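PDB 6PV5: putative O-GlcNAcase nagJ from Clostridium perfringens, which probably hydrolyses terminal N-acetylhexosamine residues from glycans as a family 84 glycoside hydrolase, this chain being the N-terminal, catalytic and following helical portion of a longer protein. Local coordinates for residues I40-T45 against V178-E183; E204-I209 against I250-E255; S345-G350 against N393-K398; N426-V431 against W457-Y462; E463-W468 against E482-A487. All coordinates share one frame; numbering follows the deposited sequence.

Interaction 1. Residues I40-T45 against V178-E183; sequences ISIYPT and VVIKDE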
# COMPACT_ATOMS: atom_id res chain seq x y z
N ILE A 40 -2.01 2.25 -23.48
CA ILE A 40 -0.98 1.56 -22.73
C ILE A 40 -1.16 1.95 -21.27
O ILE A 40 -1.43 3.12 -20.98
CB ILE A 40 0.43 1.91 -23.27
N SER A 41 -1.04 0.97 -20.36
CA SER A 41 -1.22 1.21 -18.94
C SER A 41 -0.10 0.54 -18.14
O SER A 41 -0.02 -0.69 -18.09
CB SER A 41 -2.57 0.73 -18.47
OG SER A 41 -2.67 0.82 -17.06
N ILE A 42 0.74 1.36 -17.51
CA ILE A 42 1.79 0.87 -16.63
C ILE A 42 1.49 1.39 -15.23
O ILE A 42 1.26 2.57 -15.02
CB ILE A 42 3.19 1.30 -17.10
CG1 ILE A 42 3.40 1.06 -18.60
CG2 ILE A 42 4.27 0.63 -16.25
CD1 ILE A 42 3.34 -0.40 -19.00
N TYR A 43 1.52 0.47 -14.27
CA TYR A 43 1.21 0.80 -12.89
C TYR A 43 2.34 0.23 -12.05
O TYR A 43 2.68 -0.93 -12.23
CB TYR A 43 -0.11 0.13 -12.52
CG TYR A 43 -0.78 0.62 -11.26
CD1 TYR A 43 -1.53 1.79 -11.27
CD2 TYR A 43 -0.69 -0.09 -10.07
CE1 TYR A 43 -2.16 2.24 -10.13
CE2 TYR A 43 -1.36 0.33 -8.93
CZ TYR A 43 -2.09 1.51 -8.96
OH TYR A 43 -2.73 1.97 -7.84
N PRO A 44 2.96 1.01 -11.12
CA PRO A 44 2.65 2.43 -10.92
C PRO A 44 2.96 3.29 -12.14
O PRO A 44 3.73 2.87 -12.99
CB PRO A 44 3.62 2.84 -9.80
CG PRO A 44 3.90 1.56 -9.06
CD PRO A 44 3.94 0.50 -10.15
N THR A 45 2.34 4.49 -12.21
CA THR A 45 2.49 5.41 -13.33
C THR A 45 3.95 5.83 -13.48
O THR A 45 4.52 6.45 -12.58
CB THR A 45 1.62 6.65 -13.16
OG1 THR A 45 0.27 6.22 -13.00
CG2 THR A 45 1.72 7.59 -14.35
N VAL A 178 7.32 2.29 -27.13
CA VAL A 178 7.32 3.34 -26.12
C VAL A 178 8.76 3.68 -25.76
O VAL A 178 9.66 2.85 -25.92
CB VAL A 178 6.55 2.94 -24.84
CG1 VAL A 178 5.04 2.90 -25.02
CG2 VAL A 178 7.06 1.65 -24.22
N VAL A 179 8.94 4.90 -25.24
CA VAL A 179 10.09 5.26 -24.44
C VAL A 179 9.57 5.60 -23.04
O VAL A 179 8.71 6.48 -22.89
CB VAL A 179 10.89 6.43 -25.04
CG1 VAL A 179 12.19 6.68 -24.29
CG2 VAL A 179 11.17 6.23 -26.53
N ILE A 180 10.08 4.89 -22.03
CA ILE A 180 9.77 5.18 -20.64
C ILE A 180 11.08 5.53 -19.94
O ILE A 180 12.04 4.77 -20.01
CB ILE A 180 9.04 3.99 -19.97
CG1 ILE A 180 7.61 3.84 -20.48
CG2 ILE A 180 9.08 4.09 -18.45
CD1 ILE A 180 7.09 2.43 -20.40
N LYS A 181 11.08 6.69 -19.27
CA LYS A 181 12.15 7.09 -18.37
C LYS A 181 11.56 7.16 -16.96
O LYS A 181 10.66 7.95 -16.71
CB LYS A 181 12.75 8.42 -18.86
CG LYS A 181 13.32 8.39 -20.28
CD LYS A 181 12.92 9.58 -21.14
N ASP A 182 12.04 6.30 -16.04
CA ASP A 182 11.27 6.03 -14.84
C ASP A 182 12.17 5.84 -13.62
O ASP A 182 13.23 5.23 -13.70
CB ASP A 182 10.37 4.80 -15.02
CG ASP A 182 9.18 4.71 -14.07
OD1 ASP A 182 8.83 5.73 -13.44
OD2 ASP A 182 8.59 3.62 -14.00
N GLU A 183 11.67 6.32 -12.47
CA GLU A 183 12.35 6.21 -11.18
C GLU A 183 11.38 6.61 -10.07
O GLU A 183 10.42 7.34 -10.30
CB GLU A 183 13.59 7.11 -11.13
CG GLU A 183 13.28 8.57 -11.42
CD GLU A 183 14.45 9.54 -11.39
OE1 GLU A 183 15.60 9.08 -11.28
OE2 GLU A 183 14.20 10.76 -11.49
O HOH W 1 6.22 2.17 -12.93
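At one face of the N-terminal α/β domain, which resembles domain 2 of family 20 hydrolases, Ile42 on the incoming chain segment meets Ile180 on strand 174-182. The only apolar touch is loose: CG1 of Ile42 lies 4.3 Å from CD1 of Ile180. The latter extends its CG1-CD1 branch across the gap, with chi2 at 153°. Both isoleucines also rest on Met49 of the antiparallel neighbour strand 48-51; the one from the loop covers the sheet face to which Ile180 belongs, a buried layer that suits branched aliphatic side chains. Farther along, the contact turns polar. A water donates to the carbonyl of Pro44 (water O to Pro44 O, 2.6 Å) and to Asp182 (water O to Asp182 OD2, 3.0 Å). Asp182 can meet it because its CG stands anti to the backbone N (chi1 -159°), which carries the carboxylate over toward segment 40-45. OD1 accepts from the backbone N of Lys47 and from Trp457 NE1, while OD2 takes the water and a weak bond from Tyr132, so the buried carboxylate is gripped at both oxygens. The water is the polar link between the segments, giving two acceptors that could not bond to each other a common donor.

Interaction 2. Residues E204-I209 against I250-E255; sequences ERLDQI and IKTANE
Leu206 and Thr252 meet at right angles, each through its first torsion: Leu206 has CG beside the backbone N (chi1 -71°), and Thr252 has OG1 beside its own N (chi1 -54°) with CG2 anti to it. Consequently CD2 of Leu206 comes to 3.3 Å from OG1 of Thr252 and also touches CB and CG2 of that residue. The hydroxyl is bonded to the carbonyl of Glu248 one turn back in its helix, so the methyl packs against an oxygen already engaged. One turn on from Leu206, Ile209 uses CG2, the methyl anti to its backbone N. It sits 3.6 Å from CA of Ala253 and 4.1 Å from CB of Ala253, and it is 4.0 Å from CG2 of Thr252. Small residues suit the 250-255 side, since Ala253 lets the isoleucine reach the backbone itself. Deeper in, Ile209 also packs on Tyr220 and Ala253 on Phe260, both residues of barrel strands. The two segments run almost parallel, at 11°, with axes 9.7 Å apart. Helix 202-214 follows the first strand of the parallel eight-stranded barrel and helix 243-255 the second, so these are adjacent outer helices of a (β/α)8 TIM barrel, the catalytic fold of this family.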
# COMPACT_ATOMS: atom_id res chain seq x y z
N GLU A 204 -0.16 -16.06 2.82
CA GLU A 204 -0.52 -14.65 2.61
C GLU A 204 0.74 -13.79 2.48
O GLU A 204 0.90 -13.02 1.53
CB GLU A 204 -1.47 -14.18 3.71
CG GLU A 204 -2.84 -14.83 3.63
CD GLU A 204 -3.80 -14.55 4.77
OE1 GLU A 204 -3.36 -14.47 5.95
OE2 GLU A 204 -5.00 -14.40 4.47
N ARG A 205 1.68 -13.98 3.40
CA ARG A 205 2.94 -13.24 3.39
C ARG A 205 3.67 -13.39 2.07
O ARG A 205 4.05 -12.38 1.46
CB ARG A 205 3.78 -13.67 4.59
CG ARG A 205 3.24 -13.07 5.87
CD ARG A 205 4.02 -13.64 7.01
NE ARG A 205 3.52 -13.02 8.21
CZ ARG A 205 3.61 -13.57 9.41
NH1 ARG A 205 3.13 -12.92 10.45
NH2 ARG A 205 4.20 -14.76 9.56
N LEU A 206 3.79 -14.64 1.60
CA LEU A 206 4.49 -14.92 0.36
C LEU A 206 3.73 -14.29 -0.79
O LEU A 206 4.31 -13.74 -1.73
CB LEU A 206 4.60 -16.43 0.15
CG LEU A 206 5.56 -17.16 1.09
CD1 LEU A 206 5.44 -18.68 0.93
CD2 LEU A 206 7.00 -16.71 0.85
N ASP A 207 2.40 -14.41 -0.71
CA ASP A 207 1.55 -13.83 -1.73
C ASP A 207 1.74 -12.31 -1.72
O ASP A 207 1.91 -11.70 -2.76
CB ASP A 207 0.10 -14.26 -1.51
CG ASP A 207 -0.85 -13.57 -2.46
OD1 ASP A 207 -0.76 -13.82 -3.67
OD2 ASP A 207 -1.65 -12.75 -1.97
N GLN A 208 1.76 -11.70 -0.53
CA GLN A 208 1.97 -10.26 -0.45
C GLN A 208 3.33 -9.85 -1.06
O GLN A 208 3.41 -8.94 -1.89
CB GLN A 208 1.80 -9.77 0.99
CG GLN A 208 0.35 -9.76 1.43
CD GLN A 208 -0.41 -8.49 1.10
OE1 GLN A 208 0.18 -7.43 0.85
NE2 GLN A 208 -1.73 -8.60 1.10
N ILE A 209 4.40 -10.55 -0.67
CA ILE A 209 5.73 -10.21 -1.15
C ILE A 209 5.79 -10.20 -2.67
O ILE A 209 6.38 -9.29 -3.26
CB ILE A 209 6.81 -11.11 -0.53
CG1 ILE A 209 7.00 -10.79 0.96
CG2 ILE A 209 8.12 -10.98 -1.29
CD1 ILE A 209 7.65 -11.91 1.74
N ILE A 250 12.45 -14.74 3.39
CA ILE A 250 13.62 -13.94 3.01
C ILE A 250 13.99 -14.21 1.56
O ILE A 250 14.14 -13.28 0.76
CB ILE A 250 14.77 -14.16 4.01
CG1 ILE A 250 14.33 -13.82 5.43
CG2 ILE A 250 16.00 -13.35 3.61
CD1 ILE A 250 15.16 -14.48 6.52
N LYS A 251 14.02 -15.50 1.18
CA LYS A 251 14.36 -15.86 -0.18
C LYS A 251 13.34 -15.29 -1.16
O LYS A 251 13.70 -14.72 -2.20
CB LYS A 251 14.58 -17.38 -0.35
N THR A 252 12.05 -15.42 -0.83
CA THR A 252 11.03 -14.90 -1.74
C THR A 252 11.17 -13.39 -1.86
O THR A 252 10.98 -12.83 -2.94
CB THR A 252 9.61 -15.32 -1.32
OG1 THR A 252 9.59 -16.74 -1.20
CG2 THR A 252 8.53 -14.87 -2.29
N ALA A 253 11.50 -12.72 -0.74
CA ALA A 253 11.67 -11.28 -0.77
C ALA A 253 12.86 -10.91 -1.66
O ALA A 253 12.77 -10.02 -2.52
CB ALA A 253 11.79 -10.74 0.63
N ASN A 254 13.97 -11.64 -1.48
CA ASN A 254 15.18 -11.41 -2.25
C ASN A 254 14.90 -11.54 -3.75
O ASN A 254 15.28 -10.69 -4.54
CB ASN A 254 16.31 -12.36 -1.85
CG ASN A 254 16.83 -12.11 -0.45
OD1 ASN A 254 16.55 -11.08 0.17
ND2 ASN A 254 17.59 -13.06 0.07
N GLU A 255 14.22 -12.63 -4.13
CA GLU A 255 13.95 -12.86 -5.54
C GLU A 255 13.07 -11.75 -6.12
O GLU A 255 13.05 -11.58 -7.34
CB GLU A 255 13.31 -14.23 -5.75
CG GLU A 255 14.27 -15.36 -5.45
CD GLU A 255 13.62 -16.72 -5.31
OE1 GLU A 255 12.60 -16.95 -5.99
OE2 GLU A 255 14.14 -17.54 -4.51

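Interaction 3. Residues S345-G350 against N393-K398; sequences SSMFNG and NVYNRK
The turn-like backbone at Met347 leads into the short strand 348-349, while Val394 and Tyr395 lie in the last turn of helix 385-395; across the gap the CA atoms of Met347 and Val394 are 9.2 Å apart, and side chains alone bridge it. Phe348 has its CG beside the backbone N (chi1 -64°), and the ring reaches Val394 obliquely: CZ stands 3.4 Å and CE1 3.7 Å from CG2 of Val394, ring and valine branch lying alongside one another with opposed directions. Lys390, one turn earlier in the helix, makes a cation-pi contact with the same ring. Beside this pair the long Met347 stretches to the buried Tyr395, its SD at the ring edge, near the ring plane, 4.3 Å from CE1 of Tyr395. The helix ends just beyond: Asn396 takes positive phi (64°), and Arg397 turns back so that NE donates to O of Tyr395 over 2.8 Å, nearly straight at 170°. Its guanidinium also binds the carbonyls of Leu364, Asp365 and Ile368. The contact across the segments is therefore purely apolar, holding hairpin 348-353 on the helix, while Arg397 NE satisfies the Tyr395 carbonyl, one of those a helix end leaves without an i+4 N-H.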
# COMPACT_ATOMS: atom_id res chain seq x y z
N SER A 345 1.83 15.63 17.05
CA SER A 345 1.32 16.33 18.22
C SER A 345 1.98 15.85 19.52
O SER A 345 2.12 16.64 20.46
CB SER A 345 -0.18 16.27 18.30
OG SER A 345 -0.71 16.93 17.15
N SER A 346 2.36 14.56 19.59
CA SER A 346 3.03 14.03 20.77
C SER A 346 4.42 14.67 20.95
O SER A 346 4.97 14.62 22.04
CB SER A 346 3.14 12.52 20.76
OG SER A 346 4.07 12.07 19.78
N MET A 347 4.95 15.30 19.90
CA MET A 347 6.35 15.73 19.88
C MET A 347 6.47 17.17 20.37
O MET A 347 7.58 17.62 20.66
CB MET A 347 6.90 15.69 18.45
CG MET A 347 7.10 14.30 17.88
SD MET A 347 7.67 14.47 16.19
CE MET A 347 7.33 12.82 15.56
N PHE A 348 5.33 17.89 20.42
CA PHE A 348 5.33 19.33 20.66
C PHE A 348 4.38 19.68 21.80
O PHE A 348 3.27 19.17 21.86
CB PHE A 348 4.90 20.12 19.42
CG PHE A 348 5.85 19.97 18.26
CD1 PHE A 348 6.98 20.77 18.15
CD2 PHE A 348 5.62 19.03 17.28
CE1 PHE A 348 7.85 20.63 17.09
CE2 PHE A 348 6.51 18.86 16.23
CZ PHE A 348 7.62 19.66 16.13
N ASN A 349 4.87 20.54 22.68
CA ASN A 349 4.04 21.23 23.66
C ASN A 349 3.92 22.68 23.19
O ASN A 349 4.83 23.47 23.41
CB ASN A 349 4.62 21.13 25.07
CG ASN A 349 3.62 21.49 26.14
OD1 ASN A 349 2.73 22.32 25.92
ND2 ASN A 349 3.74 20.88 27.31
N GLY A 350 2.80 23.00 22.51
CA GLY A 350 2.66 24.30 21.89
C GLY A 350 3.71 24.45 20.79
O GLY A 350 3.74 23.65 19.86
N ASN A 393 12.29 19.14 10.36
CA ASN A 393 13.10 20.21 10.94
C ASN A 393 13.59 19.83 12.33
O ASN A 393 14.71 20.18 12.70
CB ASN A 393 12.42 21.57 10.91
CG ASN A 393 12.44 22.17 9.52
OD1 ASN A 393 13.23 21.76 8.67
ND2 ASN A 393 11.56 23.13 9.28
N VAL A 394 12.77 19.11 13.09
CA VAL A 394 13.19 18.75 14.44
C VAL A 394 14.24 17.65 14.36
O VAL A 394 15.17 17.64 15.16
CB VAL A 394 11.98 18.33 15.30
CG1 VAL A 394 12.40 17.80 16.66
CG2 VAL A 394 10.98 19.48 15.45
N TYR A 395 14.09 16.72 13.40
CA TYR A 395 14.91 15.51 13.33
C TYR A 395 16.12 15.72 12.42
O TYR A 395 17.00 14.86 12.36
CB TYR A 395 14.07 14.30 12.90
CG TYR A 395 13.48 13.54 14.06
CD1 TYR A 395 12.22 13.84 14.56
CD2 TYR A 395 14.20 12.52 14.67
CE1 TYR A 395 11.70 13.15 15.64
CE2 TYR A 395 13.69 11.82 15.74
CZ TYR A 395 12.45 12.15 16.24
OH TYR A 395 11.96 11.47 17.32
N ASN A 396 16.14 16.83 11.67
CA ASN A 396 17.31 17.19 10.89
C ASN A 396 17.57 16.14 9.81
O ASN A 396 18.72 15.83 9.52
CB ASN A 396 18.55 17.36 11.78
CG ASN A 396 18.44 18.60 12.64
OD1 ASN A 396 18.34 19.70 12.11
ND2 ASN A 396 18.40 18.41 13.96
N ARG A 397 16.48 15.57 9.26
CA ARG A 397 16.56 14.51 8.26
C ARG A 397 15.18 14.31 7.65
O ARG A 397 14.16 14.67 8.25
CB ARG A 397 17.05 13.20 8.89
CG ARG A 397 16.03 12.55 9.82
CD ARG A 397 16.56 11.49 10.75
NE ARG A 397 17.25 12.10 11.87
CZ ARG A 397 18.13 11.46 12.65
NH1 ARG A 397 18.43 10.19 12.43
NH2 ARG A 397 18.70 12.10 13.66
N LYS A 398 15.17 13.75 6.44
CA LYS A 398 13.95 13.28 5.81
C LYS A 398 13.33 12.14 6.63
O LYS A 398 14.00 11.20 7.03
CB LYS A 398 14.24 12.85 4.38
CG LYS A 398 14.40 14.00 3.40
CD LYS A 398 14.45 13.49 1.98
CE LYS A 398 14.51 14.58 0.94
NZ LYS A 398 13.96 14.08 -0.35

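Interaction 4. Residues N426-V431 against W457-Y462; sequences NLDEEV and WNSVSY. With EDO (1,2-ethanediol), chain D.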
# COMPACT_ATOMS: atom_id res chain seq x y z
N ASN A 426 3.79 16.64 -2.80
CA ASN A 426 5.20 16.97 -2.72
C ASN A 426 5.79 16.61 -1.36
O ASN A 426 6.76 17.24 -0.92
CB ASN A 426 5.45 18.46 -3.01
CG ASN A 426 5.04 18.82 -4.42
OD1 ASN A 426 4.14 19.63 -4.62
ND2 ASN A 426 5.66 18.18 -5.40
N LEU A 427 5.20 15.59 -0.71
CA LEU A 427 5.70 15.05 0.55
C LEU A 427 7.15 14.61 0.43
O LEU A 427 7.88 14.62 1.42
CB LEU A 427 4.85 13.83 0.93
CG LEU A 427 4.59 13.65 2.42
CD1 LEU A 427 3.74 14.80 2.93
CD2 LEU A 427 3.90 12.32 2.69
N ASP A 428 7.52 14.15 -0.78
CA ASP A 428 8.85 13.63 -1.07
C ASP A 428 9.95 14.66 -0.77
O ASP A 428 11.10 14.29 -0.56
CB ASP A 428 8.93 13.00 -2.46
CG ASP A 428 8.69 13.97 -3.61
OD1 ASP A 428 8.14 15.05 -3.37
OD2 ASP A 428 9.05 13.62 -4.74
N GLU A 429 9.59 15.95 -0.68
CA GLU A 429 10.57 16.98 -0.34
C GLU A 429 11.08 16.80 1.09
O GLU A 429 12.21 17.19 1.38
CB GLU A 429 9.95 18.38 -0.47
CG GLU A 429 9.61 18.75 -1.90
CD GLU A 429 9.11 20.18 -2.07
OE1 GLU A 429 9.31 21.00 -1.14
OE2 GLU A 429 8.51 20.49 -3.14
N GLU A 430 10.25 16.23 1.98
CA GLU A 430 10.61 16.14 3.39
C GLU A 430 10.61 14.69 3.89
O GLU A 430 10.95 14.41 5.04
CB GLU A 430 9.65 16.99 4.24
CG GLU A 430 9.74 18.49 3.97
CD GLU A 430 11.12 19.11 4.12
OE1 GLU A 430 11.89 18.68 5.01
OE2 GLU A 430 11.45 20.03 3.32
N VAL A 431 10.22 13.76 3.01
CA VAL A 431 9.93 12.40 3.42
C VAL A 431 10.57 11.45 2.41
O VAL A 431 10.33 11.59 1.22
CB VAL A 431 8.40 12.17 3.53
CG1 VAL A 431 8.05 10.72 3.86
CG2 VAL A 431 7.77 13.11 4.56
N TRP A 457 5.64 5.37 -5.66
CA TRP A 457 6.49 5.36 -6.83
C TRP A 457 6.46 6.71 -7.53
O TRP A 457 7.48 7.16 -8.04
CB TRP A 457 6.12 4.22 -7.78
CG TRP A 457 7.06 4.14 -8.95
CD1 TRP A 457 6.91 4.73 -10.17
CD2 TRP A 457 8.35 3.50 -8.97
NE1 TRP A 457 7.99 4.46 -10.96
CE2 TRP A 457 8.90 3.72 -10.25
CE3 TRP A 457 9.09 2.76 -8.04
CZ2 TRP A 457 10.15 3.24 -10.61
CZ3 TRP A 457 10.33 2.29 -8.40
CH2 TRP A 457 10.85 2.52 -9.67
N ASN A 458 5.29 7.34 -7.58
CA ASN A 458 5.09 8.52 -8.41
C ASN A 458 4.08 9.42 -7.71
O ASN A 458 2.92 9.49 -8.12
CB ASN A 458 4.71 8.15 -9.86
CG ASN A 458 4.69 9.30 -10.85
OD1 ASN A 458 4.68 10.48 -10.48
ND2 ASN A 458 4.63 8.98 -12.13
N SER A 459 4.57 10.13 -6.67
CA SER A 459 3.74 10.96 -5.82
C SER A 459 3.30 12.22 -6.55
O SER A 459 2.20 12.72 -6.35
CB SER A 459 4.41 11.27 -4.51
OG SER A 459 5.62 11.99 -4.71
N VAL A 460 4.18 12.70 -7.43
CA VAL A 460 3.91 13.91 -8.18
C VAL A 460 2.69 13.74 -9.08
O VAL A 460 1.84 14.62 -9.14
CB VAL A 460 5.17 14.37 -8.93
CG1 VAL A 460 4.87 15.12 -10.22
CG2 VAL A 460 6.07 15.18 -8.01
N SER A 461 2.59 12.61 -9.78
CA SER A 461 1.46 12.50 -10.70
C SER A 461 0.28 11.71 -10.11
O SER A 461 -0.76 11.58 -10.75
CB SER A 461 1.89 11.98 -12.05
OG SER A 461 2.49 10.70 -11.91
N TYR A 462 0.41 11.24 -8.86
CA TYR A 462 -0.62 10.41 -8.24
C TYR A 462 -1.94 11.17 -8.16
O TYR A 462 -1.99 12.22 -7.54
CB TYR A 462 -0.25 10.06 -6.80
CG TYR A 462 -1.28 9.26 -6.04
CD1 TYR A 462 -1.43 7.89 -6.27
CD2 TYR A 462 -2.08 9.85 -5.07
CE1 TYR A 462 -2.34 7.13 -5.55
CE2 TYR A 462 -3.00 9.11 -4.34
CZ TYR A 462 -3.13 7.75 -4.60
OH TYR A 462 -4.02 7.01 -3.90
C1 EDO D . 16.24 18.12 6.45
O1 EDO D . 15.76 19.28 7.13
C2 EDO D . 15.21 17.37 5.69
O2 EDO D . 14.66 18.05 4.56
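Asp428 faces Ser459 and Asn426 faces Val460, and neither pair bonds. OD2 of Asp428 stops 3.8 Å from OG of Ser459, and ND2 of Asn426 is 4.0 Å from the CG2 methyl of Val460. Both members of the first pair hold their polar group between the backbone N and the carbonyl carbon (chi1 63° for Asp428, 61° for Ser459); with both CB bonds directed across the contact, these torsions keep the polar groups near each other, yet too far apart to bond. The next shell is main-chain architecture. On one side a 3-10 turn bends the loop, with N of Glu429 bonded to O of Asn426 at 3.1 Å. On the other an Asx motif shapes the stretch after helix 446-457: OD1 of Asn458 accepts from N of Ser461 at 3.1 Å, the donor lying above the carbonyl plane. Asparagine suits this place because its short side chain can accept from the backbone N-H three residues on. Farther out, OE1 of Glu430 is shared by Ser392 OG and O2 of a 1,2-ethanediol (2.9 Å), probably a crystallisation additive. The two side-chain pairs thus meet by van der Waals approach alone, each loop being shaped by its own bonds and, at Ser459 N, by the Ser185 hydroxyl.

Interaction 5. Residues E463-W468 against E482-A487; sequences EAEKSW and EFKIFA
Trp468 and Lys484 pack a helix-helix contact on the flank of the barrel, where helix 464-476 is followed directly by helix 480-487. The axes of the two short helical segments pass 13.1 Å apart, with 134° between their directions, so large side chains have to bridge the gap. Lys484 does so with its chain fully extended beyond CG, and CG itself anti to the backbone N (chi1 -176°). Its methylenes run obliquely across the indole: CG lies over one face, and CE is 3.8 Å from CZ3 of Trp468. The aliphatic part of a lysine is well suited to this, for it can cover an aromatic surface while carrying its ammonium past the rim of the ring, on the side of the face it covers, to a salt bridge with Asp469. Glu465 OE2 stands 4.4 Å from NZ of Lys484, too long for a salt bridge though of opposite charge; that glutamate is paired with Arg497 through OE1.

Ala487 closes on the same ring from its benzo end: its CB is 3.7 Å from CZ2 of Trp468, and its carbonyl carbon lies at the ring edge, in the plane. A residue this small admits the wide indole close to the helix backbone. These helices come after the last helix of the barrel, 446-457, and lead toward the helical bundle that follows; Phe483 and Phe486 pack against helix 548-579 of that bundle. At the pyrrole side of Trp468, NE1 donates to the carbonyl of Leu417, which fixes the rotation of the buried indole.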
# COMPACT_ATOMS: atom_id res chain seq x y z
N GLU A 463 -2.99 10.60 -8.76
CA GLU A 463 -4.36 11.04 -8.53
C GLU A 463 -5.16 9.89 -7.93
O GLU A 463 -5.22 8.81 -8.53
CB GLU A 463 -5.04 11.46 -9.83
CG GLU A 463 -4.43 12.68 -10.48
CD GLU A 463 -5.03 12.93 -11.85
OE1 GLU A 463 -6.26 13.17 -11.91
OE2 GLU A 463 -4.29 12.83 -12.86
N ALA A 464 -5.75 10.13 -6.75
CA ALA A 464 -6.30 9.09 -5.90
C ALA A 464 -7.36 8.28 -6.66
O ALA A 464 -7.28 7.06 -6.71
CB ALA A 464 -6.87 9.68 -4.63
N GLU A 465 -8.29 8.98 -7.31
CA GLU A 465 -9.46 8.33 -7.88
C GLU A 465 -9.08 7.51 -9.10
O GLU A 465 -9.58 6.40 -9.29
CB GLU A 465 -10.53 9.36 -8.27
CG GLU A 465 -11.92 8.75 -8.31
CD GLU A 465 -12.67 8.77 -6.98
OE1 GLU A 465 -12.07 9.18 -5.96
OE2 GLU A 465 -13.88 8.41 -6.98
N LYS A 466 -8.19 8.07 -9.94
CA LYS A 466 -7.75 7.37 -11.13
C LYS A 466 -6.88 6.18 -10.72
O LYS A 466 -6.92 5.11 -11.32
CB LYS A 466 -7.10 8.36 -12.12
N SER A 467 -6.07 6.36 -9.68
CA SER A 467 -5.24 5.29 -9.16
C SER A 467 -6.11 4.16 -8.61
O SER A 467 -5.85 3.00 -8.88
CB SER A 467 -4.33 5.83 -8.08
OG SER A 467 -3.41 4.84 -7.67
N TRP A 468 -7.16 4.52 -7.85
CA TRP A 468 -8.11 3.58 -7.28
C TRP A 468 -8.76 2.73 -8.38
O TRP A 468 -8.86 1.52 -8.25
CB TRP A 468 -9.17 4.37 -6.52
CG TRP A 468 -10.07 3.59 -5.63
CD1 TRP A 468 -9.76 2.53 -4.82
CD2 TRP A 468 -11.45 3.90 -5.39
NE1 TRP A 468 -10.87 2.15 -4.11
CE2 TRP A 468 -11.92 2.98 -4.44
CE3 TRP A 468 -12.32 4.91 -5.86
CZ2 TRP A 468 -13.24 3.02 -3.97
CZ3 TRP A 468 -13.63 4.93 -5.42
CH2 TRP A 468 -14.07 4.00 -4.47
N GLU A 482 -18.65 -3.54 -10.73
CA GLU A 482 -19.47 -3.99 -9.61
C GLU A 482 -18.71 -3.74 -8.31
O GLU A 482 -19.27 -3.26 -7.34
CB GLU A 482 -19.78 -5.49 -9.73
CG GLU A 482 -20.77 -5.81 -10.85
CD GLU A 482 -20.19 -5.94 -12.25
OE1 GLU A 482 -18.97 -5.73 -12.43
OE2 GLU A 482 -20.96 -6.27 -13.16
N PHE A 483 -17.40 -4.03 -8.32
CA PHE A 483 -16.59 -3.86 -7.12
C PHE A 483 -16.53 -2.40 -6.66
O PHE A 483 -16.66 -2.11 -5.47
CB PHE A 483 -15.19 -4.44 -7.32
CG PHE A 483 -14.53 -4.72 -5.99
CD1 PHE A 483 -13.88 -3.70 -5.30
CD2 PHE A 483 -14.62 -5.98 -5.40
CE1 PHE A 483 -13.32 -3.94 -4.05
CE2 PHE A 483 -14.05 -6.22 -4.16
CZ PHE A 483 -13.40 -5.19 -3.48
N LYS A 484 -16.31 -1.47 -7.60
CA LYS A 484 -16.19 -0.07 -7.25
C LYS A 484 -17.50 0.44 -6.63
O LYS A 484 -17.45 1.18 -5.65
CB LYS A 484 -15.79 0.78 -8.46
CG LYS A 484 -15.57 2.25 -8.12
CD LYS A 484 -15.17 3.10 -9.29
CE LYS A 484 -14.98 4.56 -8.92
NZ LYS A 484 -14.43 5.31 -10.07
N ILE A 485 -18.64 0.03 -7.20
CA ILE A 485 -19.95 0.36 -6.63
C ILE A 485 -20.00 -0.03 -5.15
O ILE A 485 -20.50 0.74 -4.33
CB ILE A 485 -21.11 -0.25 -7.45
CG1 ILE A 485 -21.21 0.39 -8.85
CG2 ILE A 485 -22.41 -0.14 -6.68
CD1 ILE A 485 -22.05 -0.40 -9.85
N PHE A 486 -19.44 -1.20 -4.81
CA PHE A 486 -19.38 -1.65 -3.42
C PHE A 486 -18.34 -0.85 -2.64
O PHE A 486 -18.62 -0.33 -1.55
CB PHE A 486 -19.07 -3.16 -3.44
CG PHE A 486 -18.77 -3.78 -2.10
CD1 PHE A 486 -19.79 -4.04 -1.19
CD2 PHE A 486 -17.47 -4.15 -1.76
CE1 PHE A 486 -19.51 -4.63 0.04
CE2 PHE A 486 -17.19 -4.73 -0.53
CZ PHE A 486 -18.22 -4.98 0.37
N ALA A 487 -17.12 -0.77 -3.19
CA ALA A 487 -16.00 -0.15 -2.48
C ALA A 487 -16.27 1.34 -2.22
O ALA A 487 -15.80 1.89 -1.23
CB ALA A 487 -14.73 -0.34 -3.28

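How the interactions relate
Interactions 1, 4 and 5 form one connected region where the N-terminal domain meets the barrel and the helices after it. Hydrogen bonds from Asn458 ND2 to Thr45 O (2.6 Å) and from Trp457 NE1 to Asp182 OD1 (2.9 Å) join interaction 1 to interaction 4. Tyr43 OH is hydrogen-bonded to Ser467 OG of interaction 5 at 3.0 Å, and Tyr462 CE1 approaches the same Ser467 OG in packing. Interaction 3 connects to interaction 4 through a hydrogen bond between Lys398 NZ and Asp428 O, 2.9 Å long. Interaction 2 stands alone, its nearest atoms about 12 Å from interaction 1 and about 23 Å from interaction 3. All five lie away from Asp305, the predicted proton donor, and are contacts of the scaffold.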